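Local coordinates for TATA-binding protein (Sulfolobus acidocaldarius, PDB 1MP9) that probably binds the TATA box of archaeal promoters as a general transcription factor, close to the site where RNA polymerase starts transcription, at residues Y31-S36 with Y94-T99; N39-P44 with I51-S56; F126-N131 with V183-V188; V150-F155 with H172-K177. All blocks are in the same frame, centred on the assembly; numbering follows the deposited sequence.

Contact 1: Y31-S36 with Y94-T99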
loop_
_atom_site.group_PDB
_atom_site.type_symbol
_atom_site.label_atom_id
_atom_site.label_comp_id
_atom_site.label_asym_id
_atom_site.label_seq_id
_atom_site.Cartn_x
_atom_site.Cartn_y
_atom_site.Cartn_z
ATOM N N TYR A 31 3.476 -10.659 34.943
ATOM C CA TYR A 31 2.759 -11.692 35.693
ATOM C C TYR A 31 2.095 -11.018 36.888
ATOM O O TYR A 31 0.909 -11.234 37.204
ATOM C CB TYR A 31 3.719 -12.782 36.199
ATOM C CG TYR A 31 4.365 -13.629 35.112
ATOM C CD1 TYR A 31 5.667 -13.386 34.709
ATOM C CD2 TYR A 31 3.667 -14.696 34.507
ATOM C CE1 TYR A 31 6.277 -14.177 33.725
ATOM C CE2 TYR A 31 4.274 -15.501 33.527
ATOM C CZ TYR A 31 5.573 -15.228 33.152
ATOM O OH TYR A 31 6.206 -16.011 32.238
ATOM N N ALA A 32 2.879 -10.197 37.568
ATOM C CA ALA A 32 2.382 -9.479 38.746
ATOM C C ALA A 32 1.249 -8.540 38.354
ATOM O O ALA A 32 0.228 -8.471 39.040
ATOM C CB ALA A 32 3.542 -8.678 39.418
ATOM N N MET A 33 1.404 -7.851 37.225
ATOM C CA MET A 33 0.374 -6.911 36.798
ATOM C C MET A 33 -0.929 -7.612 36.454
ATOM O O MET A 33 -1.999 -7.149 36.835
ATOM C CB MET A 33 0.862 -6.074 35.605
ATOM C CG MET A 33 -0.121 -5.009 35.175
ATOM S SD MET A 33 0.495 -4.060 33.780
ATOM C CE MET A 33 1.671 -2.951 34.505
ATOM N N GLU A 34 -0.848 -8.741 35.751
ATOM C CA GLU A 34 -2.052 -9.495 35.386
ATOM C C GLU A 34 -2.821 -9.901 36.638
ATOM O O GLU A 34 -4.054 -9.817 36.680
ATOM C CB GLU A 34 -1.669 -10.745 34.605
ATOM C CG GLU A 34 -2.827 -11.527 34.025
ATOM C CD GLU A 34 -3.526 -12.414 35.032
ATOM O OE1 GLU A 34 -2.838 -13.040 35.876
ATOM O OE2 GLU A 34 -4.774 -12.503 34.970
ATOM N N ARG A 35 -2.094 -10.354 37.658
ATOM C CA ARG A 35 -2.738 -10.763 38.906
ATOM C C ARG A 35 -3.296 -9.553 39.651
ATOM O O ARG A 35 -4.369 -9.632 40.248
ATOM C CB ARG A 35 -1.754 -11.529 39.823
ATOM C CG ARG A 35 -1.267 -12.880 39.269
ATOM C CD ARG A 35 -0.365 -13.629 40.275
ATOM N NE ARG A 35 -1.101 -13.958 41.491
ATOM C CZ ARG A 35 -1.889 -15.021 41.618
ATOM N NH1 ARG A 35 -2.032 -15.872 40.608
ATOM N NH2 ARG A 35 -2.568 -15.214 42.745
ATOM N N SER A 36 -2.579 -8.433 39.614
ATOM C CA SER A 36 -3.037 -7.242 40.318
ATOM C C SER A 36 -4.205 -6.521 39.670
ATOM O O SER A 36 -5.145 -6.110 40.354
ATOM C CB SER A 36 -1.894 -6.250 40.500
ATOM O OG SER A 36 -0.995 -6.732 41.471
ATOM N N TYR A 94 -3.903 0.041 40.934
ATOM C CA TYR A 94 -3.537 -1.308 41.317
ATOM C C TYR A 94 -2.055 -1.576 41.519
ATOM O O TYR A 94 -1.610 -2.717 41.408
ATOM C CB TYR A 94 -4.120 -2.299 40.326
ATOM C CG TYR A 94 -5.624 -2.376 40.387
ATOM C CD1 TYR A 94 -6.268 -2.950 41.486
ATOM C CD2 TYR A 94 -6.408 -1.897 39.340
ATOM C CE1 TYR A 94 -7.659 -3.048 41.536
ATOM C CE2 TYR A 94 -7.800 -1.990 39.378
ATOM C CZ TYR A 94 -8.415 -2.569 40.477
ATOM O OH TYR A 94 -9.783 -2.713 40.486
ATOM N N GLY A 95 -1.265 -0.543 41.785
ATOM C CA GLY A 95 0.128 -0.838 42.065
ATOM C C GLY A 95 1.356 -0.222 41.431
ATOM O O GLY A 95 2.393 -0.153 42.097
ATOM N N MET A 96 1.303 0.208 40.175
ATOM C CA MET A 96 2.526 0.755 39.600
ATOM C C MET A 96 2.697 2.225 39.920
ATOM O O MET A 96 1.726 2.956 40.089
ATOM C CB MET A 96 2.594 0.523 38.076
ATOM C CG MET A 96 1.738 1.428 37.229
ATOM S SD MET A 96 2.145 1.220 35.473
ATOM C CE MET A 96 3.564 2.224 35.363
ATOM N N GLN A 97 3.951 2.645 40.019
ATOM C CA GLN A 97 4.263 4.029 40.329
ATOM C C GLN A 97 4.922 4.659 39.125
ATOM O O GLN A 97 5.572 3.967 38.339
ATOM C CB GLN A 97 5.222 4.114 41.519
ATOM C CG GLN A 97 4.787 3.339 42.755
ATOM C CD GLN A 97 3.381 3.690 43.218
ATOM O OE1 GLN A 97 2.430 3.483 42.437
ATOM N NE2 GLN A 97 3.220 4.167 44.368
ATOM N N LEU A 98 4.749 5.972 38.978
ATOM C CA LEU A 98 5.359 6.699 37.877
ATOM C C LEU A 98 6.295 7.769 38.439
ATOM O O LEU A 98 5.916 8.543 39.329
ATOM C CB LEU A 98 4.284 7.341 36.997
ATOM C CG LEU A 98 3.656 6.416 35.949
ATOM C CD1 LEU A 98 2.895 5.287 36.638
ATOM C CD2 LEU A 98 2.729 7.212 35.061
ATOM N N THR A 99 7.523 7.806 37.934
ATOM C CA THR A 99 8.482 8.793 38.412
ATOM C C THR A 99 8.181 10.142 37.776
ATOM O O THR A 99 8.193 11.175 38.445
ATOM C CB THR A 99 9.930 8.377 38.066
ATOM O OG1 THR A 99 10.192 7.070 38.590
ATOM C CG2 THR A 99 10.923 9.356 38.660
#

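Contact 2: N39-P44 with I51-S56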
loop_
_atom_site.group_PDB
_atom_site.type_symbol
_atom_site.label_atom_id
_atom_site.label_comp_id
_atom_site.label_asym_id
_atom_site.label_seq_id
_atom_site.Cartn_x
_atom_site.Cartn_y
_atom_site.Cartn_z
ATOM N N ASN A 39 -9.327 -8.410 35.106
ATOM C CA ASN A 39 -9.717 -8.604 33.724
ATOM C C ASN A 39 -8.747 -8.201 32.614
ATOM O O ASN A 39 -9.163 -7.608 31.616
ATOM C CB ASN A 39 -11.074 -7.926 33.502
ATOM C CG ASN A 39 -12.138 -8.415 34.493
ATOM O OD1 ASN A 39 -12.533 -9.597 34.491
ATOM N ND2 ASN A 39 -12.590 -7.514 35.353
ATOM N N VAL A 40 -7.465 -8.496 32.782
ATOM C CA VAL A 40 -6.504 -8.210 31.727
ATOM C C VAL A 40 -5.965 -9.568 31.311
ATOM O O VAL A 40 -6.175 -10.570 31.991
ATOM C CB VAL A 40 -5.326 -7.304 32.190
ATOM C CG1 VAL A 40 -5.849 -5.900 32.523
ATOM C CG2 VAL A 40 -4.580 -7.942 33.386
ATOM N N GLU A 41 -5.257 -9.619 30.201
ATOM C CA GLU A 41 -4.742 -10.888 29.752
ATOM C C GLU A 41 -3.237 -10.882 29.545
ATOM O O GLU A 41 -2.678 -9.927 28.974
ATOM C CB GLU A 41 -5.440 -11.264 28.456
ATOM C CG GLU A 41 -5.124 -12.654 27.978
ATOM C CD GLU A 41 -6.086 -13.101 26.898
ATOM O OE1 GLU A 41 -6.145 -12.495 25.818
ATOM O OE2 GLU A 41 -6.864 -14.161 27.186
ATOM N N TYR A 42 -2.584 -11.956 29.990
ATOM C CA TYR A 42 -1.144 -12.084 29.824
ATOM C C TYR A 42 -0.747 -13.531 29.701
ATOM O O TYR A 42 -0.792 -14.273 30.667
ATOM C CB TYR A 42 -0.382 -11.469 30.996
ATOM C CG TYR A 42 1.121 -11.605 30.853
ATOM C CD1 TYR A 42 1.779 -11.154 29.700
ATOM C CD2 TYR A 42 1.887 -12.198 31.864
ATOM C CE1 TYR A 42 3.155 -11.296 29.564
ATOM C CE2 TYR A 42 3.274 -12.345 31.739
ATOM C CZ TYR A 42 3.896 -11.895 30.591
ATOM O OH TYR A 42 5.250 -12.056 30.458
ATOM N N ASP A 43 -0.364 -13.934 28.501
ATOM C CA ASP A 43 0.064 -15.306 28.274
ATOM C C ASP A 43 1.284 -15.166 27.381
ATOM O O ASP A 43 1.173 -15.100 26.163
ATOM C CB ASP A 43 -1.049 -16.091 27.588
ATOM C CG ASP A 43 -0.620 -17.495 27.214
ATOM O OD1 ASP A 43 0.585 -17.828 27.388
ATOM O OD2 ASP A 43 -1.498 -18.257 26.731
ATOM N N PRO A 44 2.477 -15.133 27.987
ATOM C CA PRO A 44 3.676 -14.971 27.178
ATOM C C PRO A 44 3.918 -16.080 26.173
ATOM O O PRO A 44 4.755 -15.929 25.297
ATOM C CB PRO A 44 4.789 -14.798 28.230
ATOM C CG PRO A 44 4.296 -15.672 29.372
ATOM C CD PRO A 44 2.804 -15.420 29.404
ATOM N N ILE A 51 -2.405 -7.538 27.736
ATOM C CA ILE A 51 -3.475 -6.882 26.981
ATOM C C ILE A 51 -4.498 -6.270 27.920
ATOM O O ILE A 51 -5.163 -6.980 28.688
ATOM C CB ILE A 51 -4.151 -7.902 26.051
ATOM C CG1 ILE A 51 -3.079 -8.506 25.156
ATOM C CG2 ILE A 51 -5.309 -7.223 25.238
ATOM C CD1 ILE A 51 -3.489 -9.761 24.377
ATOM N N PHE A 52 -4.607 -4.947 27.861
ATOM C CA PHE A 52 -5.503 -4.183 28.713
ATOM C C PHE A 52 -6.570 -3.591 27.800
ATOM O O PHE A 52 -6.269 -2.789 26.942
ATOM C CB PHE A 52 -4.692 -3.080 29.391
ATOM C CG PHE A 52 -5.474 -2.236 30.353
ATOM C CD1 PHE A 52 -5.196 -2.278 31.716
ATOM C CD2 PHE A 52 -6.496 -1.395 29.901
ATOM C CE1 PHE A 52 -5.920 -1.500 32.613
ATOM C CE2 PHE A 52 -7.227 -0.611 30.797
ATOM C CZ PHE A 52 -6.940 -0.664 32.148
ATOM N N ARG A 53 -7.821 -3.994 27.973
ATOM C CA ARG A 53 -8.884 -3.488 27.111
ATOM C C ARG A 53 -9.805 -2.539 27.837
ATOM O O ARG A 53 -10.209 -2.792 28.974
ATOM C CB ARG A 53 -9.718 -4.646 26.539
ATOM C CG ARG A 53 -8.954 -5.598 25.639
ATOM C CD ARG A 53 -9.838 -6.751 25.164
ATOM N NE ARG A 53 -9.216 -7.512 24.080
ATOM C CZ ARG A 53 -8.501 -8.624 24.241
ATOM N NH1 ARG A 53 -8.303 -9.132 25.453
ATOM N NH2 ARG A 53 -7.981 -9.228 23.181
ATOM N N LEU A 54 -10.113 -1.421 27.191
ATOM C CA LEU A 54 -11.030 -0.455 27.766
ATOM C C LEU A 54 -12.278 -0.526 26.913
ATOM O O LEU A 54 -12.216 -0.813 25.712
ATOM C CB LEU A 54 -10.449 0.949 27.724
ATOM C CG LEU A 54 -9.506 1.242 28.884
ATOM C CD1 LEU A 54 -8.859 2.603 28.727
ATOM C CD2 LEU A 54 -10.306 1.179 30.165
ATOM N N GLU A 55 -13.419 -0.286 27.533
ATOM C CA GLU A 55 -14.658 -0.335 26.790
ATOM C C GLU A 55 -15.197 1.074 26.676
ATOM O O GLU A 55 -14.969 1.900 27.554
ATOM C CB GLU A 55 -15.655 -1.235 27.507
ATOM C CG GLU A 55 -16.645 -1.846 26.564
ATOM C CD GLU A 55 -15.967 -2.404 25.333
ATOM O OE1 GLU A 55 -15.024 -3.212 25.486
ATOM O OE2 GLU A 55 -16.376 -2.033 24.212
ATOM N N SER A 56 -15.883 1.344 25.574
ATOM C CA SER A 56 -16.473 2.660 25.316
ATOM C C SER A 56 -15.699 3.834 25.930
ATOM O O SER A 56 -15.914 4.192 27.092
ATOM C CB SER A 56 -17.908 2.697 25.841
ATOM O OG SER A 56 -17.910 2.678 27.259
HETATM O O HOH W 1 -8.203 -4.412 30.703
#

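Contact 3: F126-N131 with V183-V188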
loop_
_atom_site.group_PDB
_atom_site.type_symbol
_atom_site.label_atom_id
_atom_site.label_comp_id
_atom_site.label_asym_id
_atom_site.label_seq_id
_atom_site.Cartn_x
_atom_site.Cartn_y
_atom_site.Cartn_z
ATOM N N PHE A 126 -1.384 4.981 -15.437
ATOM C CA PHE A 126 -0.297 5.241 -16.351
ATOM C C PHE A 126 0.146 6.693 -16.435
ATOM O O PHE A 126 1.055 7.007 -17.186
ATOM C CB PHE A 126 -0.654 4.703 -17.728
ATOM C CG PHE A 126 -0.717 3.210 -17.774
ATOM C CD1 PHE A 126 -1.873 2.560 -18.217
ATOM C CD2 PHE A 126 0.341 2.449 -17.282
ATOM C CE1 PHE A 126 -1.980 1.163 -18.161
ATOM C CE2 PHE A 126 0.251 1.041 -17.212
ATOM C CZ PHE A 126 -0.917 0.398 -17.650
ATOM N N LEU A 127 -0.486 7.595 -15.692
ATOM C CA LEU A 127 -0.048 8.979 -15.737
ATOM C C LEU A 127 0.572 9.426 -14.401
ATOM O O LEU A 127 1.284 10.434 -14.337
ATOM C CB LEU A 127 -1.204 9.906 -16.143
ATOM C CG LEU A 127 -1.916 9.580 -17.483
ATOM C CD1 LEU A 127 -3.095 10.538 -17.656
ATOM C CD2 LEU A 127 -0.964 9.667 -18.689
ATOM N N LEU A 128 0.279 8.690 -13.326
ATOM C CA LEU A 128 0.860 9.002 -12.035
ATOM C C LEU A 128 2.141 8.207 -12.023
ATOM O O LEU A 128 2.346 7.344 -12.848
ATOM C CB LEU A 128 -0.001 8.483 -10.870
ATOM C CG LEU A 128 -1.327 9.145 -10.486
ATOM C CD1 LEU A 128 -2.079 8.283 -9.454
ATOM C CD2 LEU A 128 -1.042 10.511 -9.931
ATOM N N GLU A 129 3.005 8.501 -11.072
ATOM C CA GLU A 129 4.229 7.735 -10.918
ATOM C C GLU A 129 3.937 6.707 -9.822
ATOM O O GLU A 129 2.777 6.515 -9.426
ATOM C CB GLU A 129 5.358 8.657 -10.464
ATOM C CG GLU A 129 6.186 9.240 -11.606
ATOM C CD GLU A 129 6.967 8.164 -12.353
ATOM O OE1 GLU A 129 6.350 7.413 -13.141
ATOM O OE2 GLU A 129 8.198 8.063 -12.140
ATOM N N ASN A 130 5.009 6.083 -9.337
ATOM C CA ASN A 130 5.039 5.082 -8.256
ATOM C C ASN A 130 3.760 4.429 -7.768
ATOM O O ASN A 130 3.409 4.541 -6.569
ATOM C CB ASN A 130 5.766 5.650 -7.018
ATOM C CG ASN A 130 6.552 6.917 -7.312
ATOM O OD1 ASN A 130 6.253 7.993 -6.771
ATOM N ND2 ASN A 130 7.556 6.804 -8.170
ATOM N N ASN A 131 3.089 3.678 -8.645
ATOM C CA ASN A 131 1.852 3.046 -8.212
ATOM C C ASN A 131 1.616 1.650 -8.739
ATOM O O ASN A 131 2.263 1.184 -9.684
ATOM C CB ASN A 131 0.661 3.904 -8.646
ATOM C CG ASN A 131 0.361 3.767 -10.130
ATOM O OD1 ASN A 131 0.797 4.584 -10.956
ATOM N ND2 ASN A 131 -0.365 2.719 -10.487
ATOM N N VAL A 183 -6.742 15.746 -10.612
ATOM C CA VAL A 183 -7.476 16.760 -11.405
ATOM C C VAL A 183 -6.551 17.236 -12.521
ATOM O O VAL A 183 -6.933 17.342 -13.692
ATOM C CB VAL A 183 -7.866 17.983 -10.518
ATOM C CG1 VAL A 183 -8.373 19.150 -11.374
ATOM C CG2 VAL A 183 -8.967 17.573 -9.512
ATOM N N GLU A 184 -5.307 17.490 -12.156
ATOM C CA GLU A 184 -4.320 17.960 -13.128
ATOM C C GLU A 184 -4.201 16.982 -14.308
ATOM O O GLU A 184 -4.201 17.394 -15.473
ATOM C CB GLU A 184 -2.985 18.136 -12.407
ATOM C CG GLU A 184 -1.949 18.943 -13.120
ATOM C CD GLU A 184 -0.568 18.382 -12.867
ATOM O OE1 GLU A 184 -0.248 18.096 -11.687
ATOM O OE2 GLU A 184 0.190 18.212 -13.844
ATOM N N LEU A 185 -4.138 15.690 -14.013
ATOM C CA LEU A 185 -4.024 14.655 -15.044
ATOM C C LEU A 185 -5.385 14.322 -15.683
ATOM O O LEU A 185 -5.472 13.432 -16.528
ATOM C CB LEU A 185 -3.420 13.382 -14.442
ATOM C CG LEU A 185 -1.999 13.495 -13.838
ATOM C CD1 LEU A 185 -1.698 12.248 -13.010
ATOM C CD2 LEU A 185 -0.946 13.675 -14.986
ATOM N N ASP A 186 -6.427 15.058 -15.309
ATOM C CA ASP A 186 -7.766 14.818 -15.865
ATOM C C ASP A 186 -8.221 13.352 -15.670
ATOM O O ASP A 186 -8.656 12.669 -16.610
ATOM C CB ASP A 186 -7.800 15.172 -17.353
ATOM C CG ASP A 186 -9.214 15.116 -17.928
ATOM O OD1 ASP A 186 -10.195 15.289 -17.180
ATOM O OD2 ASP A 186 -9.347 14.906 -19.136
ATOM N N CYS A 187 -8.131 12.895 -14.426
ATOM C CA CYS A 187 -8.496 11.536 -14.064
ATOM C C CYS A 187 -9.710 11.441 -13.147
ATOM O O CYS A 187 -9.976 10.371 -12.585
ATOM C CB CYS A 187 -7.294 10.864 -13.384
ATOM S SG CYS A 187 -5.948 10.409 -14.535
ATOM N N VAL A 188 -10.442 12.537 -12.967
ATOM C CA VAL A 188 -11.614 12.478 -12.101
ATOM C C VAL A 188 -12.847 13.014 -12.805
ATOM O O VAL A 188 -12.752 13.834 -13.723
ATOM C CB VAL A 188 -11.415 13.239 -10.769
ATOM C CG1 VAL A 188 -10.221 12.629 -9.973
ATOM C CG2 VAL A 188 -11.188 14.708 -11.026
#

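Contact 4: V150-F155 with H172-K177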
loop_
_atom_site.group_PDB
_atom_site.type_symbol
_atom_site.label_atom_id
_atom_site.label_comp_id
_atom_site.label_asym_id
_atom_site.label_seq_id
_atom_site.Cartn_x
_atom_site.Cartn_y
_atom_site.Cartn_z
ATOM N N VAL A 150 3.420 8.458 3.138
ATOM C CA VAL A 150 2.228 7.659 3.397
ATOM C C VAL A 150 1.953 6.733 2.242
ATOM O O VAL A 150 2.515 6.875 1.154
ATOM C CB VAL A 150 0.948 8.581 3.588
ATOM C CG1 VAL A 150 1.185 9.600 4.730
ATOM C CG2 VAL A 150 0.649 9.385 2.292
ATOM N N VAL A 151 1.070 5.781 2.467
ATOM C CA VAL A 151 0.679 4.889 1.391
ATOM C C VAL A 151 -0.817 5.152 1.223
ATOM O O VAL A 151 -1.560 5.267 2.204
ATOM C CB VAL A 151 0.933 3.407 1.734
ATOM C CG1 VAL A 151 0.232 2.517 0.701
ATOM C CG2 VAL A 151 2.462 3.103 1.727
ATOM N N LEU A 152 -1.246 5.286 -0.023
ATOM C CA LEU A 152 -2.640 5.549 -0.310
ATOM C C LEU A 152 -3.303 4.403 -1.045
ATOM O O LEU A 152 -2.706 3.833 -1.942
ATOM C CB LEU A 152 -2.766 6.763 -1.217
ATOM C CG LEU A 152 -2.068 8.059 -0.816
ATOM C CD1 LEU A 152 -2.344 9.138 -1.900
ATOM C CD2 LEU A 152 -2.586 8.490 0.571
ATOM N N LEU A 153 -4.541 4.077 -0.666
ATOM C CA LEU A 153 -5.337 3.060 -1.392
ATOM C C LEU A 153 -6.410 3.985 -1.990
ATOM O O LEU A 153 -7.061 4.710 -1.256
ATOM C CB LEU A 153 -5.978 2.050 -0.442
ATOM C CG LEU A 153 -5.005 1.325 0.482
ATOM C CD1 LEU A 153 -5.769 0.311 1.320
ATOM C CD2 LEU A 153 -3.940 0.587 -0.335
ATOM N N ILE A 154 -6.578 3.975 -3.302
ATOM C CA ILE A 154 -7.530 4.877 -3.981
ATOM C C ILE A 154 -8.483 4.042 -4.821
ATOM O O ILE A 154 -8.061 3.291 -5.700
ATOM C CB ILE A 154 -6.761 5.839 -4.928
ATOM C CG1 ILE A 154 -5.736 6.651 -4.113
ATOM C CG2 ILE A 154 -7.753 6.782 -5.699
ATOM C CD1 ILE A 154 -4.729 7.368 -5.063
ATOM N N PHE A 155 -9.769 4.185 -4.555
ATOM C CA PHE A 155 -10.756 3.398 -5.266
ATOM C C PHE A 155 -11.489 4.250 -6.273
ATOM O O PHE A 155 -11.581 5.491 -6.140
ATOM C CB PHE A 155 -11.725 2.760 -4.269
ATOM C CG PHE A 155 -11.044 1.882 -3.238
ATOM C CD1 PHE A 155 -10.711 2.386 -1.985
ATOM C CD2 PHE A 155 -10.746 0.546 -3.524
ATOM C CE1 PHE A 155 -10.086 1.579 -1.022
ATOM C CE2 PHE A 155 -10.115 -0.276 -2.563
ATOM C CZ PHE A 155 -9.787 0.257 -1.307
ATOM N N HIS A 172 -4.206 15.246 5.866
ATOM C CA HIS A 172 -4.895 16.194 5.007
ATOM C C HIS A 172 -4.056 16.682 3.851
ATOM O O HIS A 172 -4.581 16.950 2.766
ATOM C CB HIS A 172 -5.421 17.391 5.801
ATOM C CG HIS A 172 -6.641 17.081 6.594
ATOM N ND1 HIS A 172 -6.595 16.475 7.834
ATOM C CD2 HIS A 172 -7.946 17.332 6.344
ATOM C CE1 HIS A 172 -7.822 16.381 8.319
ATOM N NE2 HIS A 172 -8.659 16.899 7.433
ATOM N N LYS A 173 -2.760 16.816 4.064
ATOM C CA LYS A 173 -1.909 17.247 2.967
ATOM C C LYS A 173 -1.864 16.192 1.855
ATOM O O LYS A 173 -1.944 16.502 0.659
ATOM C CB LYS A 173 -0.475 17.464 3.433
ATOM C CG LYS A 173 0.457 17.789 2.265
ATOM C CD LYS A 173 1.865 18.117 2.757
ATOM C CE LYS A 173 2.833 18.363 1.582
ATOM N NZ LYS A 173 4.182 18.686 2.154
ATOM N N ALA A 174 -1.735 14.937 2.245
ATOM C CA ALA A 174 -1.676 13.880 1.241
ATOM C C ALA A 174 -2.975 13.799 0.411
ATOM O O ALA A 174 -2.925 13.594 -0.800
ATOM C CB ALA A 174 -1.388 12.538 1.937
ATOM N N VAL A 175 -4.124 13.956 1.060
ATOM C CA VAL A 175 -5.406 13.864 0.348
ATOM C C VAL A 175 -5.532 14.994 -0.671
ATOM O O VAL A 175 -5.784 14.736 -1.832
ATOM C CB VAL A 175 -6.626 13.867 1.361
ATOM C CG1 VAL A 175 -7.952 13.934 0.605
ATOM C CG2 VAL A 175 -6.587 12.582 2.215
ATOM N N LYS A 176 -5.338 16.248 -0.248
ATOM C CA LYS A 176 -5.408 17.371 -1.185
ATOM C C LYS A 176 -4.379 17.209 -2.306
ATOM O O LYS A 176 -4.646 17.569 -3.443
ATOM C CB LYS A 176 -5.161 18.740 -0.504
ATOM C CG LYS A 176 -5.213 19.889 -1.555
ATOM C CD LYS A 176 -4.865 21.291 -1.050
ATOM C CE LYS A 176 -4.730 22.325 -2.239
ATOM N NZ LYS A 176 -5.899 22.293 -3.164
ATOM N N LYS A 177 -3.199 16.690 -1.984
ATOM C CA LYS A 177 -2.167 16.524 -3.002
ATOM C C LYS A 177 -2.556 15.544 -4.108
ATOM O O LYS A 177 -2.438 15.866 -5.285
ATOM C CB LYS A 177 -0.857 16.058 -2.349
ATOM C CG LYS A 177 0.396 16.116 -3.249
ATOM C CD LYS A 177 1.656 15.944 -2.361
ATOM C CE LYS A 177 2.904 15.563 -3.166
ATOM N NZ LYS A 177 4.141 15.564 -2.311
#

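Contact 1: Y31-S36 with Y94-T99
Ser-36 and Tyr-94 bring the two backbones nearest each other, 6.0 Å between their CA atoms, where the last turn of helix 30-36 meets the chain just as it leaves helix 77-93. Tyr-94 is the first residue to abandon helical angles, and Gly-95, with a positive phi, is the C-prime residue of a Schellman motif in which Met-96 N bonds back to Leu-91 O and Gly-95 N to Lys-92 O. Ser-36 O approaches the Tyr-94 ring obliquely, 3.5 Å from CD1. The ring is placed there by chi1 of -68°, which sets CG opposite the carbonyl carbon and beside the residue's own N. Ser-36 CB lies 3.7 Å from Tyr-94 O. Deeper in, two thioether side chains meet: the terminal methyl CE of Met-33 touches the sulfur SD of Met-96 at 4.3 Å. Met-33 reaches it because its chain is extended as far as SD (chi1 -176°, chi2 180°) before the methyl turns off. The methionine pair is buried, while Ser-36 lies at the surface. Met-33 also rests on Leu-50 of strand 50-54 and Met-96 on Leu-91, so the contact joins helix 30-36 to the C-terminal end of helix 77-93 at one end of the sheet.

Contact 2: N39-P44 with I51-S56
Glu-41 O receives the N-H of Ile-51 at 2.7 Å, nearly straight at 172° and in the carbonyl plane. The reciprocal bond, Glu-41 N to Ile-51 O at 3.0 Å, completes an antiparallel hydrogen-bonded pair, the single bridge between residues 39-44 and the strand. Two residues further along each chain, a water takes over: it accepts the N-H of Arg-53 at 2.8 Å and gives a weak bond to Asn-39 O. The same water lies over one face of the Phe-52 ring, offset toward its rim. Val-40 CG1 comes obliquely to that ring, 3.8 Å from Phe-52 CD1, while its CB packs against Ile-51 O. On the other side of the strand, Glu-41, Ile-51 and Arg-53 run side by side. With CG opposite its backbone N (chi1 -172°) and the chain extended beyond, Glu-41 carries OE1 along Ile-51 CD1 to within 4.0 Å of Arg-53 NH1. That is beyond a salt bridge, so any attraction is probably weak; the carboxylate and guanidinium planes stand 78° apart. Ile-51 CG2 sits 3.5 Å above the centre of the guanidinium, covering one face of it. Phe-52 packs on helix 77-93 and pairs by its backbone with Ser-61. The arrangement is an isolated antiparallel beta bridge that lays a loop along the outermost strand, 50-54, of the saddle-shaped TBP sheet.

Contact 3: F126-N131 with V183-V188
Leu-185 CD1 is gripped by two successive residues of the other segment, lying 3.6 Å from Leu-128 CD2 and 3.9 Å from Leu-127 CB. It also comes to 3.7 Å from Leu-127 O, while the second methyl of Leu-185, CD2, lies 4.0 Å from Leu-127 CB, so both branches of the leucine rest on Leu-127, at the end of helix 121-127. Leu-127 replies with its own methyl: CD1 reaches 4.2 Å from Cys-187 SG and 3.9 Å from Leu-185 O. In Leu-185, chi1 of -61° swings CG opposite the carbonyl carbon, and chi2 of 167° extends CD1 toward Leu-128. Cutting this side chain back to an alanine removes CG and both methyls, and is likely to open a gap beside Leu-127 CB and Leu-128 CD2. Behind this shell, the turn that carries Leu-185 is set by Asp-186, whose positive phi and bond from N to Val-183 O belong to a Schellman motif closing helix 168-184. Cys-187 is held by backbone bonding with Asn-120, and Leu-128 also packs on Leu-182. Leu-127 further touches Phe-47 of the second subunit, placing the contact beside the interface between the two copies. The arrangement is apolar packing between the ends of helices 121-127 and 168-184 in the TBP fold, the latter finished by a Schellman motif.

Contact 4: V150-F155 with H172-K177
Val-150 and Leu-152 meet Ala-174 where helix 168-184 lies on the second-repeat part of the continuous antiparallel sheet, the helix-on-sheet layer of the TBP fold. The close part is small and wholly apolar. The two strand residues, two apart and so on one side of strand 150-154, both direct their CB toward the helix, and the methyl of Ala-174 faces them. With only a methyl on the helix side, the backbones approach to 7.7 Å between Val-150 CA and Ala-174 CA. Leu-152 makes the looser approach, with CD2 at 4.4 Å from Ala-174 CB. Pro-148 and Met-145 also touch Ala-174, and Ala-165 and Ile-162 of strand 159-165 flank Val-150 and Leu-152 respectively, so all three contact residues are buried. Val-175, next along the helix, turns its CB away from strand 150-154 and packs on Ile-162 and Val-13 instead. The outward side of the helix is different in character. Lys-173 and Lys-176 are exposed, and Lys-176 NZ forms a salt bridge with Asp-180. Lys-177 starts out toward the strand but is exposed, and its NZ bonds to Glu-147 O. On the sheet's other face, Val-151 and Leu-153 pack on Arg-144 and Ile-142 of the second subunit. The tightest touch is made by one branch of Val-150: chi1 of -57° sets CG2 between the backbone N and the carbonyl carbon, and this methyl stops 3.8 Å from Ala-174 CB.

How the contacts relate
From the N terminus, the chain first enters contact 1 through helix 30-36, then runs into contact 2, whose short loop from 39-44 to 51-56 is nested inside the longer one that 94-99 closes. The two touch: Tyr-31 packs on Tyr-42 and Pro-44, and Glu-34 on Val-40, binding helix and loop together at one end of the sheet. Strand 103-114 leads into the second half, where the nesting recurs with different partners: contact 3 opens at 126-131, contact 4 closes inside it, and both draw on helix 168-184. The pairs are in series, on opposite sides of the chain's centre; the centres of contacts 1 and 3 lie about 53 Å apart, while one continuous sheet joins contacts 2 and 4.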